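DUF2235 domain-containing protein (Pseudomonas aeruginosa, PDB 4O5P) probably hydrolyses phospholipids in the membranes of target cells, acting as an effector delivered by the type VI secretion system. Local coordinates at residues V119-P124 against V562-D567; T74-K79 against Y234-G239; G70-N75 against S88-A93; D125-T130 against D170-V175; M134-A139 against L605-T610. All blocks are in the same frame, centred on the assembly; numbering follows the deposited sequence.

Contact 1 (V119-P124 against V562-D567); sequences VGTVFP and VEKQFD
Lys564 runs beside Thr121, the two side chains pointing the same way, while Val122 against Glu563 buries more surface. Starting from Lys564, CB stands 4.8 Å from Thr121 CG2, too far to pack tightly. Lys564 CG closes to 3.6 Å from Thr121 CG2, and Lys564 CD passes that methyl at 4.2 Å. A bend at the third torsion (chi3 51°) then carries the chain off, and NZ ends on the carbonyl O of Asn75 and in a salt bridge with Asp81. Thr121 OG1 is engaged by Gly118 O. The one direct hydrogen bond across the contact belongs to the backbone: Val122 N donates to Glu563 O over 2.9 Å with an N-H...O angle of 157°. The same oxygen receives a CA-H...O contact from Thr121 CA at 3.1 Å. Val122 CG2 rests 3.7 Å from Val562 O, while Tyr524 of helix 507-528 touches both valines. A single carbonyl thus takes one N-H bond and one weaker CA-H contact, and the lysine's polar ties lie beyond both loops, so methylene packing, Val122 CB on Glu563 CA (3.8 Å) and one backbone bond join this C-terminal-family loop to the loop after strand 111-116.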
# COMPACT_ATOMS: atom_id res chain seq x y z
N VAL A 119 -4.03 6.56 -1.75
CA VAL A 119 -3.78 7.60 -0.76
C VAL A 119 -2.74 8.55 -1.31
O VAL A 119 -1.85 8.15 -2.06
CB VAL A 119 -3.27 7.02 0.57
CG1 VAL A 119 -4.39 6.31 1.30
CG2 VAL A 119 -2.08 6.08 0.32
N GLY A 120 -2.87 9.83 -0.95
CA GLY A 120 -1.93 10.84 -1.42
C GLY A 120 -2.39 11.46 -2.73
O GLY A 120 -1.75 12.39 -3.25
N THR A 121 -3.48 10.93 -3.27
CA THR A 121 -4.09 11.50 -4.46
C THR A 121 -5.50 11.96 -4.16
O THR A 121 -6.14 11.48 -3.21
CB THR A 121 -4.10 10.50 -5.63
OG1 THR A 121 -5.10 9.51 -5.42
CG2 THR A 121 -2.73 9.84 -5.78
N VAL A 122 -5.98 12.91 -4.95
CA VAL A 122 -7.30 13.49 -4.74
C VAL A 122 -8.44 12.46 -4.89
O VAL A 122 -8.44 11.62 -5.80
CB VAL A 122 -7.49 14.69 -5.70
CG1 VAL A 122 -8.93 15.09 -5.79
CG2 VAL A 122 -6.62 15.88 -5.23
N PHE A 123 -9.40 12.53 -3.96
CA PHE A 123 -10.57 11.66 -3.96
C PHE A 123 -11.78 12.49 -3.53
O PHE A 123 -12.03 12.65 -2.33
CB PHE A 123 -10.38 10.50 -2.98
CG PHE A 123 -11.32 9.34 -3.20
CD1 PHE A 123 -12.23 9.35 -4.25
CD2 PHE A 123 -11.31 8.24 -2.35
CE1 PHE A 123 -13.10 8.28 -4.46
CE2 PHE A 123 -12.18 7.17 -2.55
CZ PHE A 123 -13.08 7.20 -3.60
N PRO A 124 -12.52 13.02 -4.51
CA PRO A 124 -13.65 13.93 -4.24
C PRO A 124 -14.72 13.27 -3.38
O PRO A 124 -15.28 13.93 -2.52
CB PRO A 124 -14.20 14.23 -5.64
CG PRO A 124 -13.02 14.03 -6.56
CD PRO A 124 -12.25 12.88 -5.96
N VAL A 562 -4.10 17.87 -11.26
CA VAL A 562 -4.45 18.36 -9.93
C VAL A 562 -4.50 17.22 -8.89
O VAL A 562 -4.31 17.47 -7.69
CB VAL A 562 -5.80 19.13 -9.99
CG1 VAL A 562 -6.86 18.52 -9.08
CG2 VAL A 562 -5.60 20.63 -9.72
N GLU A 563 -4.73 15.99 -9.36
CA GLU A 563 -4.91 14.83 -8.48
C GLU A 563 -3.66 14.34 -7.75
O GLU A 563 -3.77 13.66 -6.71
CB GLU A 563 -5.49 13.66 -9.27
CG GLU A 563 -6.88 13.90 -9.85
CD GLU A 563 -6.85 14.29 -11.32
OE1 GLU A 563 -5.84 14.85 -11.79
OE2 GLU A 563 -7.85 14.02 -12.01
N LYS A 564 -2.48 14.64 -8.29
CA LYS A 564 -1.22 14.11 -7.75
C LYS A 564 -0.21 15.24 -7.61
O LYS A 564 -0.32 16.27 -8.27
CB LYS A 564 -0.66 13.01 -8.67
CG LYS A 564 -1.44 11.70 -8.61
CD LYS A 564 -0.85 10.58 -9.50
CE LYS A 564 0.63 10.38 -9.26
NZ LYS A 564 1.11 9.05 -9.76
N GLN A 565 0.79 15.07 -6.76
CA GLN A 565 1.81 16.11 -6.65
C GLN A 565 2.72 16.04 -7.86
O GLN A 565 3.01 14.96 -8.35
CB GLN A 565 2.59 15.99 -5.36
CG GLN A 565 1.86 16.59 -4.16
CD GLN A 565 1.81 18.12 -4.16
OE1 GLN A 565 2.48 18.78 -4.96
NE2 GLN A 565 1.02 18.68 -3.25
N PHE A 566 3.15 17.21 -8.34
CA PHE A 566 4.01 17.23 -9.53
C PHE A 566 5.32 16.49 -9.30
O PHE A 566 6.02 16.70 -8.31
CB PHE A 566 4.30 18.65 -10.03
CG PHE A 566 5.17 18.68 -11.26
CD1 PHE A 566 4.67 18.23 -12.48
CD2 PHE A 566 6.48 19.12 -11.19
CE1 PHE A 566 5.46 18.24 -13.62
CE2 PHE A 566 7.28 19.14 -12.33
CZ PHE A 566 6.77 18.69 -13.54
N ASP A 567 5.63 15.62 -10.25
CA ASP A 567 6.76 14.72 -10.14
C ASP A 567 7.62 14.92 -11.40
O ASP A 567 7.30 14.40 -12.46
CB ASP A 567 6.24 13.28 -10.04
CG ASP A 567 7.31 12.28 -9.63
OD1 ASP A 567 8.36 12.71 -9.09
OD2 ASP A 567 7.09 11.07 -9.82

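Contact 2 (T74-K79 against Y234-G239); sequences TNNNDK and YGFSRG
Thr74 places its hydroxyl between Ser237 OG and Arg238 NH1 and is hydrogen-bonded to both. With chi1 at -51°, Thr74 OG1 stands beside its own backbone N and reaches Ser237 OG at 2.7 Å, a hydrogen bond in which either hydroxyl could be the donor. Arg238, extended from CG to NE, crosses Thr74 at a slant and donates from NH1 to Thr74 OG1 over 3.0 Å. That oxygen lies only 8° out of the guanidinium plane, so it is met at the group's edge, and Thr74 CG2 packs 3.4 Å from the same Arg238 NH1. The setting fits the nucleophile elbow of alpha/beta hydrolases: Ser237 sits between strand 225-236 and helix 238-254 in a Gly-x-Ser-x-Gly sequence, with the positive phi expected of that strained turn. Its OG also bonds His379 NE2, consistent with a Ser-His-Asp triad completed by Asp281. Within the elbow, Ser237 CB sits 3.7 Å above one face of the Phe236 ring, offset toward the rim. Asn76 crosses the Phe236 side chain at about a right angle, its amide plane turned 43° from the ring. Arg238 NE also donates to Ala285 O, and the guanidinium makes a cation-pi contact with Phe344.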
# COMPACT_ATOMS: atom_id res chain seq x y z
N THR A 74 -0.25 3.49 -3.26
CA THR A 74 0.31 4.76 -2.83
C THR A 74 0.64 5.63 -4.02
O THR A 74 1.41 5.23 -4.89
CB THR A 74 1.60 4.49 -2.04
OG1 THR A 74 1.34 3.51 -1.03
CG2 THR A 74 2.11 5.78 -1.41
N ASN A 75 0.05 6.83 -4.05
CA ASN A 75 0.28 7.81 -5.11
C ASN A 75 -0.17 7.35 -6.49
O ASN A 75 0.23 7.92 -7.51
CB ASN A 75 1.75 8.27 -5.16
CG ASN A 75 1.91 9.63 -5.81
OD1 ASN A 75 1.18 10.57 -5.48
ND2 ASN A 75 2.87 9.75 -6.73
N ASN A 76 -1.00 6.30 -6.54
CA ASN A 76 -1.60 5.88 -7.80
C ASN A 76 -3.02 6.41 -7.97
O ASN A 76 -3.89 6.15 -7.12
CB ASN A 76 -1.65 4.35 -7.87
CG ASN A 76 -0.29 3.72 -7.73
OD1 ASN A 76 0.05 3.23 -6.67
ND2 ASN A 76 0.49 3.73 -8.81
N ASN A 77 -3.26 7.10 -9.07
CA ASN A 77 -4.59 7.63 -9.37
C ASN A 77 -4.88 7.39 -10.84
O ASN A 77 -4.19 7.94 -11.70
CB ASN A 77 -4.62 9.13 -9.05
CG ASN A 77 -5.97 9.75 -9.34
OD1 ASN A 77 -6.33 9.94 -10.50
ND2 ASN A 77 -6.70 10.10 -8.29
N ASP A 78 -5.90 6.57 -11.13
CA ASP A 78 -6.15 6.13 -12.50
C ASP A 78 -6.42 7.29 -13.47
O ASP A 78 -5.82 7.35 -14.54
CB ASP A 78 -7.30 5.11 -12.56
CG ASP A 78 -7.42 4.47 -13.93
OD1 ASP A 78 -6.41 4.40 -14.65
OD2 ASP A 78 -8.53 4.02 -14.30
N LYS A 79 -7.30 8.21 -13.08
CA LYS A 79 -7.62 9.39 -13.89
C LYS A 79 -6.34 10.13 -14.28
O LYS A 79 -6.09 10.40 -15.45
CB LYS A 79 -8.54 10.35 -13.13
CG LYS A 79 -9.92 9.80 -12.75
CD LYS A 79 -10.72 10.84 -11.95
CE LYS A 79 -12.12 10.35 -11.59
NZ LYS A 79 -12.90 9.92 -12.77
N TYR A 234 -9.32 -6.24 -5.29
CA TYR A 234 -7.92 -6.14 -5.69
C TYR A 234 -7.31 -4.95 -4.95
O TYR A 234 -7.94 -3.90 -4.84
CB TYR A 234 -7.78 -5.93 -7.21
CG TYR A 234 -8.57 -6.92 -8.07
CD1 TYR A 234 -8.28 -8.28 -8.04
CD2 TYR A 234 -9.59 -6.48 -8.90
CE1 TYR A 234 -9.00 -9.18 -8.81
CE2 TYR A 234 -10.31 -7.37 -9.68
CZ TYR A 234 -10.01 -8.71 -9.64
OH TYR A 234 -10.74 -9.59 -10.40
N GLY A 235 -6.09 -5.10 -4.43
CA GLY A 235 -5.44 -3.98 -3.76
C GLY A 235 -3.94 -3.96 -4.02
O GLY A 235 -3.33 -5.01 -4.19
N PHE A 236 -3.35 -2.77 -4.05
CA PHE A 236 -1.88 -2.70 -4.16
C PHE A 236 -1.36 -1.72 -3.12
O PHE A 236 -1.94 -0.65 -2.94
CB PHE A 236 -1.47 -2.33 -5.61
CG PHE A 236 -0.06 -1.77 -5.78
CD1 PHE A 236 1.05 -2.31 -5.12
CD2 PHE A 236 0.14 -0.71 -6.66
CE1 PHE A 236 2.33 -1.77 -5.33
CE2 PHE A 236 1.41 -0.18 -6.88
CZ PHE A 236 2.50 -0.70 -6.21
N SER A 237 -0.28 -2.09 -2.42
CA SER A 237 0.41 -1.15 -1.51
C SER A 237 -0.48 -0.79 -0.33
O SER A 237 -1.02 -1.66 0.32
CB SER A 237 0.85 0.11 -2.26
OG SER A 237 1.77 0.89 -1.48
N ARG A 238 -0.66 0.50 -0.07
CA ARG A 238 -1.59 0.87 0.98
C ARG A 238 -3.01 0.48 0.60
O ARG A 238 -3.88 0.36 1.47
CB ARG A 238 -1.45 2.35 1.35
CG ARG A 238 -0.18 2.56 2.14
CD ARG A 238 0.23 3.99 2.25
NE ARG A 238 1.38 4.10 3.14
CZ ARG A 238 2.64 4.18 2.74
NH1 ARG A 238 2.95 4.15 1.45
NH2 ARG A 238 3.60 4.28 3.64
N GLY A 239 -3.24 0.24 -0.68
CA GLY A 239 -4.57 -0.15 -1.12
C GLY A 239 -4.77 -1.63 -0.84
O GLY A 239 -5.89 -2.09 -0.65

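Contact 3 (G70-N75 against S88-A93); sequences GFDGTN and SCSNVA
Asp72 OD1 is gripped by two donors, Ser90 OG from across the contact and Gly73 N from its own chain. The bond from Ser90 OG to Asp72 OD1 measures 2.5 Å, very short, so its exact length should be read with caution. The second, from Gly73 N to Asp72 OD1, spans 2.7 Å and comes in on the anti side of the carboxylate, 27° out of its plane. Asp72 OD2 is held as well: a water donates to it over 2.8 Å and accepts from Ser90 N at 3.0 Å, so Asp72 and Ser90 are tied both directly and through solvent, and Tyr115 OH adds a further bond to OD2. With both oxygens engaged, the carboxylate is fixed in rotation.

Ser90 OG does double duty. Its chi1 of 74° sets it between backbone N and carbonyl carbon, from where it accepts from Ala93 N at 3.3 Å as the N-cap of helix 91-97, while giving its own proton to Asp72. The acid therefore lies close to a helix start, which would probably favour its negative charge. Beside this polar set, Val92 supplies the apolar part: CG1 lies 3.8 Å from Gly70 C, and CG2 stands equally far, 3.8 Å, from Phe71 O.

The contact thus plants the start of helix 91-97 on the end of strand 62-71, which runs parallel between strands 111-116 and 225-236 in the central sheet; Val92 goes on to touch Phe236 of the latter strand.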
# COMPACT_ATOMS: atom_id res chain seq x y z
N GLY A 70 -11.54 -2.28 -6.39
CA GLY A 70 -10.10 -2.14 -6.50
C GLY A 70 -9.60 -0.93 -5.73
O GLY A 70 -10.05 0.19 -5.99
N PHE A 71 -8.71 -1.17 -4.77
CA PHE A 71 -8.06 -0.11 -4.01
C PHE A 71 -6.63 0.07 -4.54
O PHE A 71 -5.75 -0.81 -4.35
CB PHE A 71 -7.96 -0.49 -2.53
CG PHE A 71 -9.29 -0.70 -1.85
CD1 PHE A 71 -9.98 0.36 -1.30
CD2 PHE A 71 -9.81 -1.98 -1.70
CE1 PHE A 71 -11.18 0.17 -0.65
CE2 PHE A 71 -11.00 -2.19 -1.03
CZ PHE A 71 -11.69 -1.11 -0.50
N ASP A 72 -6.40 1.21 -5.19
CA ASP A 72 -5.13 1.47 -5.85
C ASP A 72 -4.04 1.81 -4.84
O ASP A 72 -4.32 2.03 -3.65
CB ASP A 72 -5.25 2.60 -6.88
CG ASP A 72 -4.35 2.37 -8.09
OD1 ASP A 72 -3.36 1.60 -7.97
OD2 ASP A 72 -4.63 2.96 -9.16
N GLY A 73 -2.80 1.84 -5.32
CA GLY A 73 -1.67 1.96 -4.42
C GLY A 73 -1.30 3.38 -4.06
O GLY A 73 -1.95 4.34 -4.48
N THR A 74 -0.25 3.49 -3.26
CA THR A 74 0.31 4.76 -2.83
C THR A 74 0.64 5.63 -4.02
O THR A 74 1.41 5.23 -4.89
CB THR A 74 1.60 4.49 -2.04
OG1 THR A 74 1.34 3.51 -1.03
CG2 THR A 74 2.11 5.78 -1.41
N ASN A 75 0.05 6.83 -4.05
CA ASN A 75 0.28 7.81 -5.11
C ASN A 75 -0.17 7.35 -6.49
O ASN A 75 0.23 7.92 -7.51
CB ASN A 75 1.75 8.27 -5.16
CG ASN A 75 1.91 9.63 -5.81
OD1 ASN A 75 1.18 10.57 -5.48
ND2 ASN A 75 2.87 9.75 -6.73
N SER A 88 0.48 5.43 -17.02
CA SER A 88 1.18 4.61 -16.05
C SER A 88 0.21 3.99 -15.04
O SER A 88 0.49 3.97 -13.84
CB SER A 88 2.21 5.47 -15.33
OG SER A 88 1.60 6.64 -14.81
N CYS A 89 -0.92 3.50 -15.54
CA CYS A 89 -1.92 2.80 -14.73
C CYS A 89 -1.27 1.65 -13.95
O CYS A 89 -0.47 0.90 -14.50
CB CYS A 89 -3.01 2.20 -15.63
SG CYS A 89 -3.86 3.37 -16.72
N SER A 90 -1.64 1.49 -12.68
CA SER A 90 -1.18 0.36 -11.88
C SER A 90 -1.87 -0.93 -12.31
O SER A 90 -2.79 -0.91 -13.13
CB SER A 90 -1.47 0.59 -10.40
OG SER A 90 -2.85 0.43 -10.11
N ASN A 91 -1.46 -2.05 -11.74
CA ASN A 91 -2.15 -3.30 -12.02
C ASN A 91 -3.57 -3.35 -11.46
O ASN A 91 -4.43 -4.02 -12.03
CB ASN A 91 -1.33 -4.49 -11.55
CG ASN A 91 -0.12 -4.71 -12.40
OD1 ASN A 91 -0.05 -4.22 -13.53
ND2 ASN A 91 0.85 -5.45 -11.87
N VAL A 92 -3.82 -2.66 -10.35
CA VAL A 92 -5.18 -2.56 -9.84
C VAL A 92 -6.08 -1.87 -10.88
O VAL A 92 -7.17 -2.35 -11.18
CB VAL A 92 -5.24 -1.84 -8.48
CG1 VAL A 92 -6.67 -1.52 -8.10
CG2 VAL A 92 -4.58 -2.71 -7.40
N ALA A 93 -5.60 -0.77 -11.43
CA ALA A 93 -6.39 -0.02 -12.40
C ALA A 93 -6.57 -0.85 -13.66
O ALA A 93 -7.65 -0.88 -14.24
CB ALA A 93 -5.76 1.32 -12.71
O HOH W 1 -3.19 3.66 -11.40

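Contact 4 (D125-T130 against D170-V175); sequences DIKEFT and DVQGLV
Lys127 meets Gln172 with no hydrogen bond between them, and none spans the two segments at all: the contact rests on carbon against polar groups at one end and apolar packing at the other. The lysine crosses the glutamine at about a right angle, its CG 3.5 Å from Gln172 NE2. One methylene further on, Lys127 CD lies 4.0 Å from Gln172 CD. The lysine's charged end passes on to Glu176, one turn further along the helix, in a salt bridge, while Gln172 NE2 makes a weak hydrogen bond with Pro124 O. Gln172 also presses its CG to within 3.2 Å of the carbonyl oxygen of Asp125, and Val171 CG1 comes no nearer than 4.2 Å to that same Asp125 O. Lys127 owes its position to a positive phi of 57°: with Glu128 it faces Phe123 in a G1 beta bulge, which lets this loop after strand 111-116 fold back on itself. Helix 168-178 packs against the residues leading into the bulge and, through Gln172, on Lys127. The apolar end is made by Ile126 and Val175. Although the CB of Ile126 points away from the helix, chi1 of 59° sends CG2 back beside the backbone N, and Ile126 CG2 touches Val175 CG1 at 3.9 Å. Helix 139-162 also contacts the loop: Asn144 and Arg145 touch Ile126, and Trp148 NE1 bonds Asp125 OD2.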
# COMPACT_ATOMS: atom_id res chain seq x y z
N ASP A 125 -14.96 11.97 -3.59
CA ASP A 125 -16.01 11.23 -2.88
C ASP A 125 -15.84 11.22 -1.36
O ASP A 125 -16.82 11.02 -0.63
CB ASP A 125 -16.10 9.78 -3.40
CG ASP A 125 -16.50 9.70 -4.86
OD1 ASP A 125 -16.15 10.62 -5.63
OD2 ASP A 125 -17.17 8.70 -5.24
N ILE A 126 -14.61 11.42 -0.90
CA ILE A 126 -14.32 11.49 0.54
C ILE A 126 -13.81 12.89 0.91
O ILE A 126 -13.24 13.10 1.99
CB ILE A 126 -13.31 10.42 0.97
CG1 ILE A 126 -12.00 10.56 0.19
CG2 ILE A 126 -13.91 9.00 0.79
CD1 ILE A 126 -10.82 9.90 0.88
N LYS A 127 -14.02 13.83 -0.01
CA LYS A 127 -13.63 15.24 0.15
C LYS A 127 -12.14 15.45 0.42
O LYS A 127 -11.76 16.37 1.15
CB LYS A 127 -14.49 15.94 1.21
CG LYS A 127 -15.95 16.06 0.79
CD LYS A 127 -16.78 16.77 1.85
CE LYS A 127 -16.96 15.90 3.06
NZ LYS A 127 -18.21 16.28 3.78
N GLU A 128 -11.31 14.59 -0.17
CA GLU A 128 -9.86 14.75 -0.11
C GLU A 128 -9.51 15.52 -1.36
O GLU A 128 -9.43 14.95 -2.45
CB GLU A 128 -9.19 13.38 -0.13
CG GLU A 128 -7.67 13.41 0.03
CD GLU A 128 -7.13 12.05 0.46
OE1 GLU A 128 -7.84 11.35 1.22
OE2 GLU A 128 -6.01 11.68 0.04
N PHE A 129 -9.30 16.82 -1.22
CA PHE A 129 -9.14 17.68 -2.39
C PHE A 129 -7.70 18.06 -2.74
O PHE A 129 -7.45 18.65 -3.79
CB PHE A 129 -10.04 18.91 -2.26
CG PHE A 129 -11.51 18.58 -2.32
CD1 PHE A 129 -12.03 17.92 -3.42
CD2 PHE A 129 -12.36 18.93 -1.29
CE1 PHE A 129 -13.39 17.61 -3.51
CE2 PHE A 129 -13.72 18.64 -1.36
CZ PHE A 129 -14.23 17.97 -2.47
N THR A 130 -6.77 17.73 -1.86
CA THR A 130 -5.35 17.97 -2.14
C THR A 130 -4.52 16.70 -2.04
O THR A 130 -4.74 15.86 -1.17
CB THR A 130 -4.74 19.05 -1.20
OG1 THR A 130 -5.16 18.83 0.14
CG2 THR A 130 -5.17 20.43 -1.63
N ASP A 170 -24.57 11.83 0.18
CA ASP A 170 -24.80 10.79 1.17
C ASP A 170 -23.62 9.84 1.36
O ASP A 170 -23.34 9.44 2.48
CB ASP A 170 -26.08 10.01 0.87
CG ASP A 170 -27.30 10.67 1.46
OD1 ASP A 170 -27.68 11.75 0.97
OD2 ASP A 170 -27.88 10.11 2.42
N VAL A 171 -22.93 9.49 0.28
CA VAL A 171 -21.69 8.72 0.39
C VAL A 171 -20.75 9.50 1.31
O VAL A 171 -20.29 8.98 2.34
CB VAL A 171 -21.02 8.46 -0.98
CG1 VAL A 171 -19.61 7.93 -0.79
CG2 VAL A 171 -21.84 7.48 -1.80
N GLN A 172 -20.49 10.76 0.95
CA GLN A 172 -19.64 11.66 1.76
C GLN A 172 -20.02 11.66 3.24
O GLN A 172 -19.15 11.54 4.11
CB GLN A 172 -19.73 13.08 1.23
CG GLN A 172 -18.96 13.31 -0.06
CD GLN A 172 -19.19 14.68 -0.62
OE1 GLN A 172 -20.13 15.37 -0.22
NE2 GLN A 172 -18.33 15.10 -1.54
N GLY A 173 -21.31 11.79 3.52
CA GLY A 173 -21.79 11.80 4.89
C GLY A 173 -21.60 10.48 5.62
O GLY A 173 -21.38 10.44 6.83
N LEU A 174 -21.70 9.38 4.88
CA LEU A 174 -21.59 8.06 5.47
C LEU A 174 -20.14 7.86 5.88
O LEU A 174 -19.86 7.49 7.03
CB LEU A 174 -22.02 6.97 4.47
CG LEU A 174 -23.53 6.89 4.24
CD1 LEU A 174 -23.82 6.26 2.89
CD2 LEU A 174 -24.21 6.10 5.34
N VAL A 175 -19.24 8.14 4.94
CA VAL A 175 -17.81 8.04 5.20
C VAL A 175 -17.43 8.91 6.39
O VAL A 175 -16.67 8.48 7.24
CB VAL A 175 -16.98 8.42 3.95
CG1 VAL A 175 -15.47 8.53 4.30
CG2 VAL A 175 -17.20 7.42 2.83

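Contact 5 (M134-A139 against L605-T610); sequences MGLIGA and LLLGGT
Leu607 swings over Gly138 and Leu136 through two regular torsions: chi1 of -71° sets CG beside the backbone N, and chi2 of -179° then stretches CD1 out opposite CA, so that the two methyls serve different neighbours. Leu607 CD2 settles on the glycine, 3.6 Å from Gly138 CA and a little farther, at 4.0 Å, from Ile137 C. Leu607 CD1 reaches Leu136, whose CG stands 4.2 Å away; the two leucines cross at about a right angle, an ordinary apolar touch at the looser end of packing. With no side chain on Gly138, the CD2 methyl packs on bare main chain.

The carbonyl of Leu607 is the polar centre. Ala139 N donates to Leu607 O over 2.8 Å with an N-H...O angle of 146°. Gly138 CA adds a CA-H...O contact to the same Leu607 O at 3.4 Å. Here the loop that leads into helix 139-162 meets the turn between strands 596-604 and 609-614, the latter an inner strand of a four-stranded antiparallel sheet separate from the central hydrolase sheet. Gly608, with positive phi, redirects the chain from that turn into strand 609-614. Its carbonyl oxygen faces the small Ala139 side chain, Ala139 CB lying 3.2 Å from Gly608 O.

Ile137 points its CB away from Leu607 and lies on Met299 of strand 294-299, the neighbour of 609-614, and on Val119, while its backbone bonds Gly287. Leu607 in turn touches Val286.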
# COMPACT_ATOMS: atom_id res chain seq x y z
N MSE A 134 5.11 15.75 -0.31
CA MSE A 134 6.39 15.03 -0.26
C MSE A 134 6.24 13.63 0.33
O MSE A 134 7.09 13.18 1.10
CB MSE A 134 7.42 15.81 0.56
CG MSE A 134 7.82 17.19 0.01
SE MSE A 134 9.32 17.14 -1.25
CE MSE A 134 8.34 16.71 -2.89
N GLY A 135 5.15 12.95 -0.01
CA GLY A 135 4.91 11.60 0.50
C GLY A 135 4.56 11.51 1.98
O GLY A 135 4.77 10.46 2.60
N LEU A 136 4.02 12.58 2.55
CA LEU A 136 3.50 12.52 3.91
C LEU A 136 2.04 12.11 3.86
O LEU A 136 1.19 12.85 3.36
CB LEU A 136 3.65 13.85 4.63
CG LEU A 136 4.32 13.70 5.99
CD1 LEU A 136 5.44 12.67 5.88
CD2 LEU A 136 4.85 15.03 6.48
N ILE A 137 1.76 10.92 4.40
CA ILE A 137 0.42 10.36 4.32
C ILE A 137 -0.11 9.94 5.68
O ILE A 137 0.48 9.10 6.36
CB ILE A 137 0.38 9.15 3.36
CG1 ILE A 137 1.41 9.33 2.23
CG2 ILE A 137 -1.03 8.94 2.83
CD1 ILE A 137 0.95 8.88 0.84
N GLY A 138 -1.23 10.55 6.08
CA GLY A 138 -1.86 10.22 7.34
C GLY A 138 -2.78 9.02 7.21
O GLY A 138 -3.14 8.63 6.10
N ALA A 139 -3.15 8.44 8.34
CA ALA A 139 -3.92 7.20 8.37
C ALA A 139 -5.37 7.40 7.90
O ALA A 139 -6.02 6.47 7.36
CB ALA A 139 -3.89 6.61 9.77
N LEU A 605 2.22 13.22 15.44
CA LEU A 605 1.28 12.24 15.97
C LEU A 605 -0.14 12.39 15.41
O LEU A 605 -1.01 11.59 15.74
CB LEU A 605 1.30 12.28 17.50
CG LEU A 605 2.72 11.87 17.91
CD1 LEU A 605 3.45 12.93 18.73
CD2 LEU A 605 2.74 10.50 18.59
N LEU A 606 -0.35 13.39 14.56
CA LEU A 606 -1.63 13.58 13.88
C LEU A 606 -1.77 12.64 12.68
O LEU A 606 -2.89 12.38 12.20
CB LEU A 606 -1.80 15.04 13.44
CG LEU A 606 -1.96 16.10 14.54
CD1 LEU A 606 -2.28 17.47 13.94
CD2 LEU A 606 -3.01 15.71 15.57
N LEU A 607 -0.64 12.12 12.20
CA LEU A 607 -0.64 11.18 11.06
C LEU A 607 -1.29 9.84 11.42
O LEU A 607 -1.59 9.03 10.54
CB LEU A 607 0.79 10.94 10.54
CG LEU A 607 1.47 12.08 9.79
CD1 LEU A 607 2.86 11.66 9.30
CD2 LEU A 607 0.62 12.56 8.62
N GLY A 608 -1.47 9.60 12.71
CA GLY A 608 -2.18 8.42 13.16
C GLY A 608 -1.48 7.10 12.88
O GLY A 608 -2.10 6.15 12.36
N GLY A 609 -0.21 7.01 13.26
CA GLY A 609 0.53 5.78 13.02
C GLY A 609 1.56 5.47 14.09
O GLY A 609 1.85 6.29 14.96
N THR A 610 2.13 4.27 14.01
CA THR A 610 3.16 3.85 14.93
C THR A 610 4.51 4.17 14.29
O THR A 610 4.61 4.23 13.06
CB THR A 610 3.05 2.34 15.18
OG1 THR A 610 1.85 2.07 15.94
CG2 THR A 610 4.28 1.78 15.92

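How the contacts relate
Reading from the N terminus, contact 3 closes a short loop just after strand 62-71. Contact 2 starts from the same stretch, sharing Thr74 and Asn75, and closes a long loop at strand 225-236, the adjacent strand of the central sheet. Within that loop lie the openings of contacts 1, 4 and 5, along one continuous run from 119 to 139. Contact 4 closes early, on helix 168-178, and so falls inside the loops of both contacts 1 and 2. Contacts 1 and 5 instead cross contact 2 and each other, reaching residues 562-567 and 605-610; contact 5 also crosses contact 4. Contacts 1 and 5 tie in the C-terminal family region; contacts 2 and 3 join sheet strands and first helices.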